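Local coordinates for protein thiamine phosphate pyrophosphorylase (Bacteroides thetaiotaomicron VPI-5482, PDB 3CEU) that probably makes thiamine phosphate, as a TIM-barrel protein of the thiamine monophosphate synthase family, in the pathway to thiamine diphosphate, at residues 27-32 with 108-113; 61-66 with 72-77; 132-137 with 162-167. One frame throughout, in Å; residues are numbered along the deposited sequence.

Contact 1: residues 27-32 with 108-113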
loop_
_atom_site.group_PDB
_atom_site.type_symbol
_atom_site.label_atom_id
_atom_site.label_comp_id
_atom_site.label_asym_id
_atom_site.label_seq_id
_atom_site.Cartn_x
_atom_site.Cartn_y
_atom_site.Cartn_z
ATOM N N LEU A 27 -2.907 -9.438 5.967
ATOM C CA LEU A 27 -2.566 -8.251 5.193
ATOM C C LEU A 27 -3.472 -8.163 3.950
ATOM O O LEU A 27 -3.487 -9.065 3.118
ATOM C CB LEU A 27 -1.108 -8.318 4.755
ATOM C CG LEU A 27 -0.662 -7.297 3.697
ATOM C CD1 LEU A 27 -0.849 -5.859 4.197
ATOM C CD2 LEU A 27 0.787 -7.562 3.386
ATOM N N ASP A 28 -4.232 -7.083 3.826
ATOM C CA ASP A 28 -5.113 -6.935 2.680
ATOM C C ASP A 28 -4.310 -6.909 1.379
ATOM O O ASP A 28 -4.383 -7.843 0.582
ATOM C CB ASP A 28 -5.942 -5.651 2.801
ATOM C CG ASP A 28 -6.916 -5.679 3.977
ATOM O OD1 ASP A 28 -7.891 -6.477 3.942
ATOM O OD2 ASP A 28 -6.715 -4.897 4.944
ATOM N N ILE A 29 -3.530 -5.846 1.187
ATOM C CA ILE A 29 -2.734 -5.668 -0.028
ATOM C C ILE A 29 -1.270 -5.305 0.227
ATOM O O ILE A 29 -0.934 -4.631 1.204
ATOM C CB ILE A 29 -3.363 -4.566 -0.930
ATOM C CG1 ILE A 29 -4.799 -4.951 -1.293
ATOM C CG2 ILE A 29 -2.539 -4.380 -2.198
ATOM C CD1 ILE A 29 -5.555 -3.879 -2.073
ATOM N N LEU A 30 -0.406 -5.761 -0.674
ATOM C CA LEU A 30 1.027 -5.497 -0.601
ATOM C C LEU A 30 1.446 -4.791 -1.876
ATOM O O LEU A 30 1.195 -5.282 -2.975
ATOM C CB LEU A 30 1.811 -6.803 -0.486
ATOM C CG LEU A 30 3.325 -6.642 -0.494
ATOM C CD1 LEU A 30 3.768 -5.942 0.781
ATOM C CD2 LEU A 30 3.995 -8.000 -0.604
ATOM N N HIS A 31 2.075 -3.633 -1.720
ATOM C CA HIS A 31 2.564 -2.861 -2.856
ATOM C C HIS A 31 4.069 -3.056 -2.964
ATOM O O HIS A 31 4.844 -2.561 -2.134
ATOM C CB HIS A 31 2.228 -1.374 -2.692
ATOM C CG HIS A 31 0.940 -0.974 -3.346
ATOM N ND1 HIS A 31 0.891 -0.142 -4.447
ATOM C CD2 HIS A 31 -0.342 -1.329 -3.091
ATOM C CE1 HIS A 31 -0.361 -0.005 -4.840
ATOM N NE2 HIS A 31 -1.132 -0.716 -4.034
ATOM N N LEU A 32 4.467 -3.804 -3.989
ATOM C CA LEU A 32 5.872 -4.095 -4.246
ATOM C C LEU A 32 6.498 -2.911 -4.962
ATOM O O LEU A 32 6.212 -2.655 -6.128
ATOM C CB LEU A 32 5.996 -5.360 -5.108
ATOM C CG LEU A 32 7.392 -5.821 -5.516
ATOM C CD1 LEU A 32 8.263 -6.028 -4.281
ATOM C CD2 LEU A 32 7.285 -7.111 -6.313
ATOM N N TYR A 108 -9.363 4.298 -12.338
ATOM C CA TYR A 108 -8.507 3.315 -11.697
ATOM C C TYR A 108 -9.339 2.498 -10.729
ATOM O O TYR A 108 -10.442 2.900 -10.360
ATOM C CB TYR A 108 -7.380 4.017 -10.938
ATOM C CG TYR A 108 -6.411 4.748 -11.842
ATOM C CD1 TYR A 108 -5.364 4.070 -12.471
ATOM C CD2 TYR A 108 -6.572 6.105 -12.111
ATOM C CE1 TYR A 108 -4.506 4.728 -13.347
ATOM C CE2 TYR A 108 -5.721 6.769 -12.989
ATOM C CZ TYR A 108 -4.690 6.072 -13.601
ATOM O OH TYR A 108 -3.850 6.721 -14.466
ATOM N N ASP A 109 -8.816 1.348 -10.328
ATOM C CA ASP A 109 -9.517 0.501 -9.376
ATOM C C ASP A 109 -9.528 1.221 -8.040
ATOM O O ASP A 109 -10.464 1.083 -7.250
ATOM C CB ASP A 109 -8.816 -0.842 -9.288
ATOM C CG ASP A 109 -8.993 -1.648 -10.549
ATOM O OD1 ASP A 109 -10.109 -2.167 -10.762
ATOM O OD2 ASP A 109 -8.039 -1.740 -11.345
ATOM N N TYR A 110 -8.468 1.991 -7.810
ATOM C CA TYR A 110 -8.317 2.826 -6.626
ATOM C C TYR A 110 -7.075 3.649 -6.792
ATOM O O TYR A 110 -6.200 3.300 -7.576
ATOM C CB TYR A 110 -8.241 2.023 -5.318
ATOM C CG TYR A 110 -7.082 1.059 -5.115
ATOM C CD1 TYR A 110 -5.754 1.492 -5.086
ATOM C CD2 TYR A 110 -7.331 -0.281 -4.837
ATOM C CE1 TYR A 110 -4.709 0.605 -4.775
ATOM C CE2 TYR A 110 -6.302 -1.161 -4.525
ATOM C CZ TYR A 110 -4.998 -0.719 -4.495
ATOM O OH TYR A 110 -4.003 -1.623 -4.173
ATOM N N VAL A 111 -7.007 4.761 -6.075
ATOM C CA VAL A 111 -5.847 5.626 -6.150
ATOM C C VAL A 111 -5.363 5.964 -4.752
ATOM O O VAL A 111 -6.112 5.859 -3.776
ATOM C CB VAL A 111 -6.170 6.956 -6.875
ATOM C CG1 VAL A 111 -6.779 6.681 -8.246
ATOM C CG2 VAL A 111 -7.105 7.797 -6.031
ATOM N N PHE A 112 -4.100 6.364 -4.669
ATOM C CA PHE A 112 -3.486 6.776 -3.412
ATOM C C PHE A 112 -3.685 8.283 -3.325
ATOM O O PHE A 112 -3.851 8.947 -4.345
ATOM C CB PHE A 112 -1.975 6.489 -3.425
ATOM C CG PHE A 112 -1.616 5.058 -3.139
ATOM C CD1 PHE A 112 -2.604 4.085 -3.035
ATOM C CD2 PHE A 112 -0.290 4.683 -2.953
ATOM C CE1 PHE A 112 -2.281 2.766 -2.754
ATOM C CE2 PHE A 112 0.039 3.363 -2.671
ATOM C CZ PHE A 112 -0.966 2.403 -2.571
HETATM N N MSE A 113 -3.682 8.827 -2.118
HETATM C CA MSE A 113 -3.804 10.265 -1.963
HETATM C C MSE A 113 -2.753 10.676 -0.942
HETATM O O MSE A 113 -2.721 10.145 0.175
HETATM C CB MSE A 113 -5.195 10.662 -1.474
HETATM C CG MSE A 113 -5.496 12.140 -1.663
HETATM SE SE MSE A 113 -7.061 12.762 -0.711
HETATM C CE MSE A 113 -6.377 14.468 -0.091
#
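His31 NE2 and Tyr110 OH lie 3.0 Å apart in a nearly straight hydrogen bond, with an angle of 161°, and either atom could be the donor. The tyrosine hydroxyl meets the imidazole at its edge, close to the ring plane. A histidine, with two ring nitrogens that can each take a partner, suits this buried place: while NE2 is held by Tyr110, ND1 is bonded to His60 NE2, so the rotation of the imidazole is fixed from two sides. One face of the same ring receives Phe112, whose CZ stands 3.4 Å from His31 CE1 and is displaced toward the rim. The two rings meet obliquely, their planes at 42° and their centroids 4.7 Å apart. Beside the polar bond, Ile29 adds an apolar neighbour for the tyrosine, its CD1 lying 3.7 Å from Tyr110 CE2. The extended chain of Ile29 (chi2 175°) carries CD1 out toward the phenol. The long phenol of Tyr110 spans much of the gap between strands whose axes come no closer than 12.6 Å. Alternate residues of the two strands thus face each other without sharing a backbone bond, strand 29-32 meeting strand 110-113 through side chains across the interior of a closed eight-stranded parallel barrel, the core of the TIM-barrel fold.

Contact 2: residues 61-66 with 72-77; sequences EHFYLK and MGIHLN
The turn that leads into helix 65-68 packs against strand 73-75 within a beta-alpha-beta unit of the barrel, and Phe63 and Ile74 form its centre. Ile74 lies over one face of the phenyl ring, with CD1 3.9 Å from the Phe63 centroid and only 11° off the ring normal, a CH-pi contact. Its other branch reaches the rim, Ile74 CG2 coming 3.5 Å from Phe63 CD2. With CG1 between the backbone N and carbonyl carbon (chi1 65°), the isoleucine sets CD1 over the ring centre and CG2 beside the rim. Leu76 CD2 approaches Phe63 CE1 at 3.8 Å. The unit runs from strand 57-59 through this helix to strand 73-75, and the type I turn His62 to Leu65 presents the phenyl group to the incoming strand. Further along, Lys66 lays its aliphatic chain on the bare backbone at Gly73, with Lys66 CG 3.7 Å from Gly73 CA. A bend at chi2 (-81°) takes the chain on until Lys66 CE lies 3.5 Å from Met72 O. Beyond the strand, Asn77 ND2 donates to His75 O at 3.2 Å in the carbonyl plane, and also bonds His60 O, just after strand 57-59.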
loop_
_atom_site.group_PDB
_atom_site.type_symbol
_atom_site.label_atom_id
_atom_site.label_comp_id
_atom_site.label_asym_id
_atom_site.label_seq_id
_atom_site.Cartn_x
_atom_site.Cartn_y
_atom_site.Cartn_z
ATOM N N GLU A 61 7.082 -1.860 -10.430
ATOM C CA GLU A 61 8.124 -2.003 -11.433
ATOM C C GLU A 61 7.937 -3.278 -12.227
ATOM O O GLU A 61 7.163 -4.146 -11.835
ATOM C CB GLU A 61 9.508 -1.988 -10.758
ATOM C CG GLU A 61 9.984 -0.594 -10.288
ATOM C CD GLU A 61 9.364 -0.131 -8.971
ATOM O OE1 GLU A 61 9.337 1.101 -8.726
ATOM O OE2 GLU A 61 8.927 -0.993 -8.179
ATOM N N HIS A 62 8.632 -3.386 -13.353
ATOM C CA HIS A 62 8.549 -4.587 -14.177
ATOM C C HIS A 62 7.137 -5.140 -14.185
ATOM O O HIS A 62 6.842 -6.177 -13.575
ATOM C CB HIS A 62 9.518 -5.627 -13.636
ATOM C CG HIS A 62 10.906 -5.102 -13.471
ATOM N ND1 HIS A 62 11.603 -4.511 -14.505
ATOM C CD2 HIS A 62 11.720 -5.051 -12.390
ATOM C CE1 HIS A 62 12.785 -4.120 -14.067
ATOM N NE2 HIS A 62 12.882 -4.435 -12.787
ATOM N N PHE A 63 6.274 -4.429 -14.890
ATOM C CA PHE A 63 4.877 -4.793 -14.997
ATOM C C PHE A 63 4.655 -6.181 -15.594
ATOM O O PHE A 63 3.606 -6.784 -15.387
ATOM C CB PHE A 63 4.141 -3.715 -15.808
ATOM C CG PHE A 63 4.039 -2.374 -15.102
ATOM C CD1 PHE A 63 3.832 -1.206 -15.830
ATOM C CD2 PHE A 63 4.105 -2.287 -13.713
ATOM C CE1 PHE A 63 3.678 0.025 -15.194
ATOM C CE2 PHE A 63 3.952 -1.056 -13.063
ATOM C CZ PHE A 63 3.739 0.104 -13.807
ATOM N N TYR A 64 5.642 -6.709 -16.308
ATOM C CA TYR A 64 5.466 -8.027 -16.900
ATOM C C TYR A 64 5.307 -9.083 -15.800
ATOM O O TYR A 64 4.748 -10.154 -16.034
ATOM C CB TYR A 64 6.655 -8.389 -17.784
ATOM C CG TYR A 64 7.816 -8.980 -17.020
ATOM C CD1 TYR A 64 8.724 -8.165 -16.338
ATOM C CD2 TYR A 64 7.995 -10.361 -16.957
ATOM C CE1 TYR A 64 9.777 -8.715 -15.609
ATOM C CE2 TYR A 64 9.039 -10.915 -16.239
ATOM C CZ TYR A 64 9.923 -10.091 -15.570
ATOM O OH TYR A 64 10.946 -10.658 -14.860
ATOM N N LEU A 65 5.808 -8.782 -14.601
ATOM C CA LEU A 65 5.706 -9.707 -13.476
ATOM C C LEU A 65 4.255 -9.921 -13.072
ATOM O O LEU A 65 3.923 -10.915 -12.418
ATOM C CB LEU A 65 6.470 -9.170 -12.268
ATOM C CG LEU A 65 7.986 -9.069 -12.428
ATOM C CD1 LEU A 65 8.562 -8.299 -11.248
ATOM C CD2 LEU A 65 8.595 -10.459 -12.527
ATOM N N LYS A 66 3.392 -8.990 -13.465
ATOM C CA LYS A 66 1.978 -9.079 -13.127
ATOM C C LYS A 66 1.362 -10.401 -13.587
ATOM O O LYS A 66 0.723 -11.089 -12.794
ATOM C CB LYS A 66 1.223 -7.895 -13.738
ATOM C CG LYS A 66 -0.193 -7.702 -13.208
ATOM C CD LYS A 66 -1.210 -8.623 -13.873
ATOM C CE LYS A 66 -2.636 -8.249 -13.451
ATOM N NZ LYS A 66 -3.675 -9.155 -14.029
HETATM N N MSE A 72 -1.726 -9.203 -8.446
HETATM C CA MSE A 72 -3.029 -8.561 -8.464
HETATM C C MSE A 72 -3.153 -7.555 -9.605
HETATM O O MSE A 72 -4.137 -7.568 -10.350
HETATM C CB MSE A 72 -3.265 -7.861 -7.126
HETATM C CG MSE A 72 -4.657 -7.281 -6.954
HETATM SE SE MSE A 72 -5.004 -6.664 -5.130
HETATM C CE MSE A 72 -5.101 -4.756 -5.462
ATOM N N GLY A 73 -2.152 -6.686 -9.731
ATOM C CA GLY A 73 -2.156 -5.667 -10.769
ATOM C C GLY A 73 -0.922 -4.771 -10.702
ATOM O O GLY A 73 0.094 -5.138 -10.115
ATOM N N ILE A 74 -1.015 -3.583 -11.289
ATOM C CA ILE A 74 0.102 -2.659 -11.317
ATOM C C ILE A 74 -0.254 -1.264 -10.800
ATOM O O ILE A 74 -1.429 -0.862 -10.782
ATOM C CB ILE A 74 0.631 -2.510 -12.743
ATOM C CG1 ILE A 74 -0.445 -1.867 -13.620
ATOM C CG2 ILE A 74 1.012 -3.873 -13.297
ATOM C CD1 ILE A 74 0.022 -1.464 -14.993
ATOM N N HIS A 75 0.771 -0.526 -10.384
ATOM C CA HIS A 75 0.592 0.834 -9.878
ATOM C C HIS A 75 1.448 1.742 -10.734
ATOM O O HIS A 75 2.668 1.720 -10.632
ATOM C CB HIS A 75 1.055 0.941 -8.428
ATOM C CG HIS A 75 0.602 2.190 -7.750
ATOM N ND1 HIS A 75 -0.708 2.396 -7.379
ATOM C CD2 HIS A 75 1.282 3.299 -7.368
ATOM C CE1 HIS A 75 -0.817 3.572 -6.794
ATOM N NE2 HIS A 75 0.374 4.143 -6.773
ATOM N N LEU A 76 0.816 2.537 -11.582
ATOM C CA LEU A 76 1.567 3.434 -12.449
ATOM C C LEU A 76 2.306 4.482 -11.626
ATOM O O LEU A 76 1.800 4.958 -10.616
ATOM C CB LEU A 76 0.620 4.110 -13.439
ATOM C CG LEU A 76 -0.286 3.127 -14.165
ATOM C CD1 LEU A 76 -1.234 3.887 -15.085
ATOM C CD2 LEU A 76 0.549 2.133 -14.949
ATOM N N ASN A 77 3.511 4.835 -12.058
ATOM C CA ASN A 77 4.289 5.826 -11.333
ATOM C C ASN A 77 5.297 6.514 -12.239
ATOM O O ASN A 77 5.454 6.140 -13.399
ATOM C CB ASN A 77 4.980 5.170 -10.134
ATOM C CG ASN A 77 6.004 4.138 -10.545
ATOM O OD1 ASN A 77 7.116 4.475 -10.960
ATOM N ND2 ASN A 77 5.633 2.869 -10.441
#

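Contact 3: residues 132-137 with 162-167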
loop_
_atom_site.group_PDB
_atom_site.type_symbol
_atom_site.label_atom_id
_atom_site.label_comp_id
_atom_site.label_asym_id
_atom_site.label_seq_id
_atom_site.Cartn_x
_atom_site.Cartn_y
_atom_site.Cartn_z
ATOM N N GLU A 132 -9.873 20.419 7.356
ATOM C CA GLU A 132 -11.170 20.973 6.985
ATOM C C GLU A 132 -11.518 20.738 5.506
ATOM O O GLU A 132 -12.637 20.325 5.180
ATOM C CB GLU A 132 -11.190 22.469 7.313
ATOM C CG GLU A 132 -12.574 23.089 7.368
ATOM C CD GLU A 132 -12.533 24.543 7.809
ATOM O OE1 GLU A 132 -11.973 25.379 7.062
ATOM O OE2 GLU A 132 -13.058 24.848 8.903
ATOM N N GLU A 133 -10.567 20.997 4.612
ATOM C CA GLU A 133 -10.816 20.789 3.190
ATOM C C GLU A 133 -10.948 19.289 2.939
ATOM O O GLU A 133 -11.576 18.849 1.970
ATOM C CB GLU A 133 -9.675 21.364 2.337
ATOM C CG GLU A 133 -8.376 20.573 2.380
ATOM C CD GLU A 133 -7.346 21.067 1.367
ATOM O OE1 GLU A 133 -6.811 22.183 1.553
ATOM O OE2 GLU A 133 -7.077 20.340 0.382
ATOM N N LEU A 134 -10.349 18.508 3.832
ATOM C CA LEU A 134 -10.399 17.058 3.731
ATOM C C LEU A 134 -11.823 16.597 4.044
ATOM O O LEU A 134 -12.354 15.701 3.392
ATOM C CB LEU A 134 -9.402 16.426 4.708
ATOM C CG LEU A 134 -8.449 15.385 4.127
ATOM C CD1 LEU A 134 -7.600 16.004 3.032
ATOM C CD2 LEU A 134 -7.570 14.839 5.231
ATOM N N ARG A 135 -12.440 17.224 5.040
ATOM C CA ARG A 135 -13.800 16.882 5.409
ATOM C C ARG A 135 -14.776 17.340 4.334
ATOM O O ARG A 135 -15.763 16.667 4.049
ATOM C CB ARG A 135 -14.157 17.495 6.770
ATOM C CG ARG A 135 -13.617 16.692 7.956
ATOM C CD ARG A 135 -14.116 17.223 9.292
ATOM N NE ARG A 135 -13.403 18.427 9.717
ATOM C CZ ARG A 135 -12.232 18.422 10.347
ATOM N NH1 ARG A 135 -11.632 17.273 10.632
ATOM N NH2 ARG A 135 -11.660 19.568 10.694
ATOM N N GLU A 136 -14.499 18.486 3.729
ATOM C CA GLU A 136 -15.370 18.992 2.671
ATOM C C GLU A 136 -15.329 18.005 1.505
ATOM O O GLU A 136 -16.351 17.715 0.890
ATOM C CB GLU A 136 -14.889 20.373 2.219
ATOM C CG GLU A 136 -14.800 21.387 3.358
ATOM C CD GLU A 136 -16.157 21.890 3.815
ATOM O OE1 GLU A 136 -17.053 21.057 4.084
ATOM O OE2 GLU A 136 -16.324 23.128 3.920
ATOM N N ALA A 137 -14.138 17.484 1.221
ATOM C CA ALA A 137 -13.952 16.519 0.145
ATOM C C ALA A 137 -14.558 15.171 0.530
ATOM O O ALA A 137 -14.787 14.319 -0.325
ATOM C CB ALA A 137 -12.468 16.358 -0.167
ATOM N N LYS A 162 -9.741 6.850 8.846
ATOM C CA LYS A 162 -10.967 6.138 8.508
ATOM C C LYS A 162 -12.153 7.039 8.810
ATOM O O LYS A 162 -13.251 6.840 8.287
ATOM C CB LYS A 162 -11.089 4.827 9.291
ATOM C CG LYS A 162 -11.628 4.956 10.700
ATOM C CD LYS A 162 -12.578 3.798 11.021
ATOM C CE LYS A 162 -11.882 2.437 10.962
ATOM N NZ LYS A 162 -12.852 1.321 11.161
ATOM N N ASP A 163 -11.924 8.036 9.657
ATOM C CA ASP A 163 -12.971 8.987 10.010
ATOM C C ASP A 163 -13.254 9.863 8.802
ATOM O O ASP A 163 -14.374 10.339 8.618
ATOM C CB ASP A 163 -12.520 9.857 11.180
ATOM C CG ASP A 163 -12.584 9.125 12.504
ATOM O OD1 ASP A 163 -12.656 7.873 12.495
ATOM O OD2 ASP A 163 -12.550 9.798 13.556
ATOM N N PHE A 164 -12.229 10.072 7.982
ATOM C CA PHE A 164 -12.354 10.891 6.781
ATOM C C PHE A 164 -13.091 10.159 5.658
ATOM O O PHE A 164 -13.383 10.748 4.618
ATOM C CB PHE A 164 -10.969 11.315 6.292
ATOM C CG PHE A 164 -10.359 12.446 7.077
ATOM C CD1 PHE A 164 -9.176 12.264 7.780
ATOM C CD2 PHE A 164 -10.948 13.705 7.081
ATOM C CE1 PHE A 164 -8.580 13.317 8.471
ATOM C CE2 PHE A 164 -10.361 14.770 7.771
ATOM C CZ PHE A 164 -9.175 14.574 8.465
ATOM N N GLY A 165 -13.377 8.876 5.862
ATOM C CA GLY A 165 -14.086 8.114 4.850
ATOM C C GLY A 165 -13.195 7.368 3.870
ATOM O O GLY A 165 -13.693 6.766 2.914
ATOM N N PHE A 166 -11.883 7.418 4.098
ATOM C CA PHE A 166 -10.914 6.734 3.244
ATOM C C PHE A 166 -11.204 5.238 3.169
ATOM O O PHE A 166 -11.507 4.600 4.178
ATOM C CB PHE A 166 -9.485 6.949 3.770
ATOM C CG PHE A 166 -8.883 8.278 3.385
ATOM C CD1 PHE A 166 -8.596 8.567 2.050
ATOM C CD2 PHE A 166 -8.623 9.251 4.349
ATOM C CE1 PHE A 166 -8.065 9.800 1.679
ATOM C CE2 PHE A 166 -8.091 10.488 3.985
ATOM C CZ PHE A 166 -7.812 10.760 2.640
ATOM N N GLY A 167 -11.110 4.676 1.971
ATOM C CA GLY A 167 -11.353 3.251 1.813
ATOM C C GLY A 167 -10.152 2.426 2.249
ATOM O O GLY A 167 -10.156 1.202 2.132
#
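Two neighbouring helices of the layer outside the barrel meet where the Schellman motif ending helix 158-163 presents Phe164 to helix 131-139. Leu134 sits over one face of the phenyl ring: its CD2 is 3.6 Å from the Phe164 centroid and 11° off the normal, an almost centred CH-pi contact. Closer to the helix backbone, Leu134 CB lies 3.6 Å from Phe164 CE2, so the leucine touches the ring with both the root and one tip of its side chain, and the two side chains cross at about a right angle. A branched aliphatic residue suits this buried spot, since one methyl can cover the ring while the other is turned elsewhere. Arg135 adds a different kind of contact, its CG meeting the ring edge 3.8 Å from Phe164 CE2. The chain then bends at chi3 (-78°), and Arg135 NH1 returns obliquely to 4.0 Å from Phe164 CE2, although the guanidinium and ring planes are nearly parallel (13°). The apolar CG thus borders the phenyl group while the residue remains exposed. Just after Phe164, positive phi at Gly165 turns the chain out of the helix; a side chain here would press against Phe164 O, which calls for glycine. From there the chain enters strand 168-171, with Phe166 packed on Val147 and Ala149 of strand 147-150, while Leu134 and Phe166 both reach Met113 of strand 110-113 on the barrel side of the helices.

Overall arrangement
Contact 1 occupies the barrel interior, contact 2 lies between a strand and the connection leading into it, and contact 3 belongs to the outer helical layer, although its main apolar residues are buried. The polar, aromatic core of contact 1 gives way to CH-pi and aliphatic packing in the other two. Contacts 1 and 2 touch where His31 meets His75 and where the methyl of Met72 lies against Ile29 and Tyr110. Strand 110-113 connects contact 1 with contact 3: Met113, next to the inward Phe112, faces outward into contact 3. Contacts 2 and 3 lie on opposite sides of the chain's centre, about 11 Å apart at their nearest atoms.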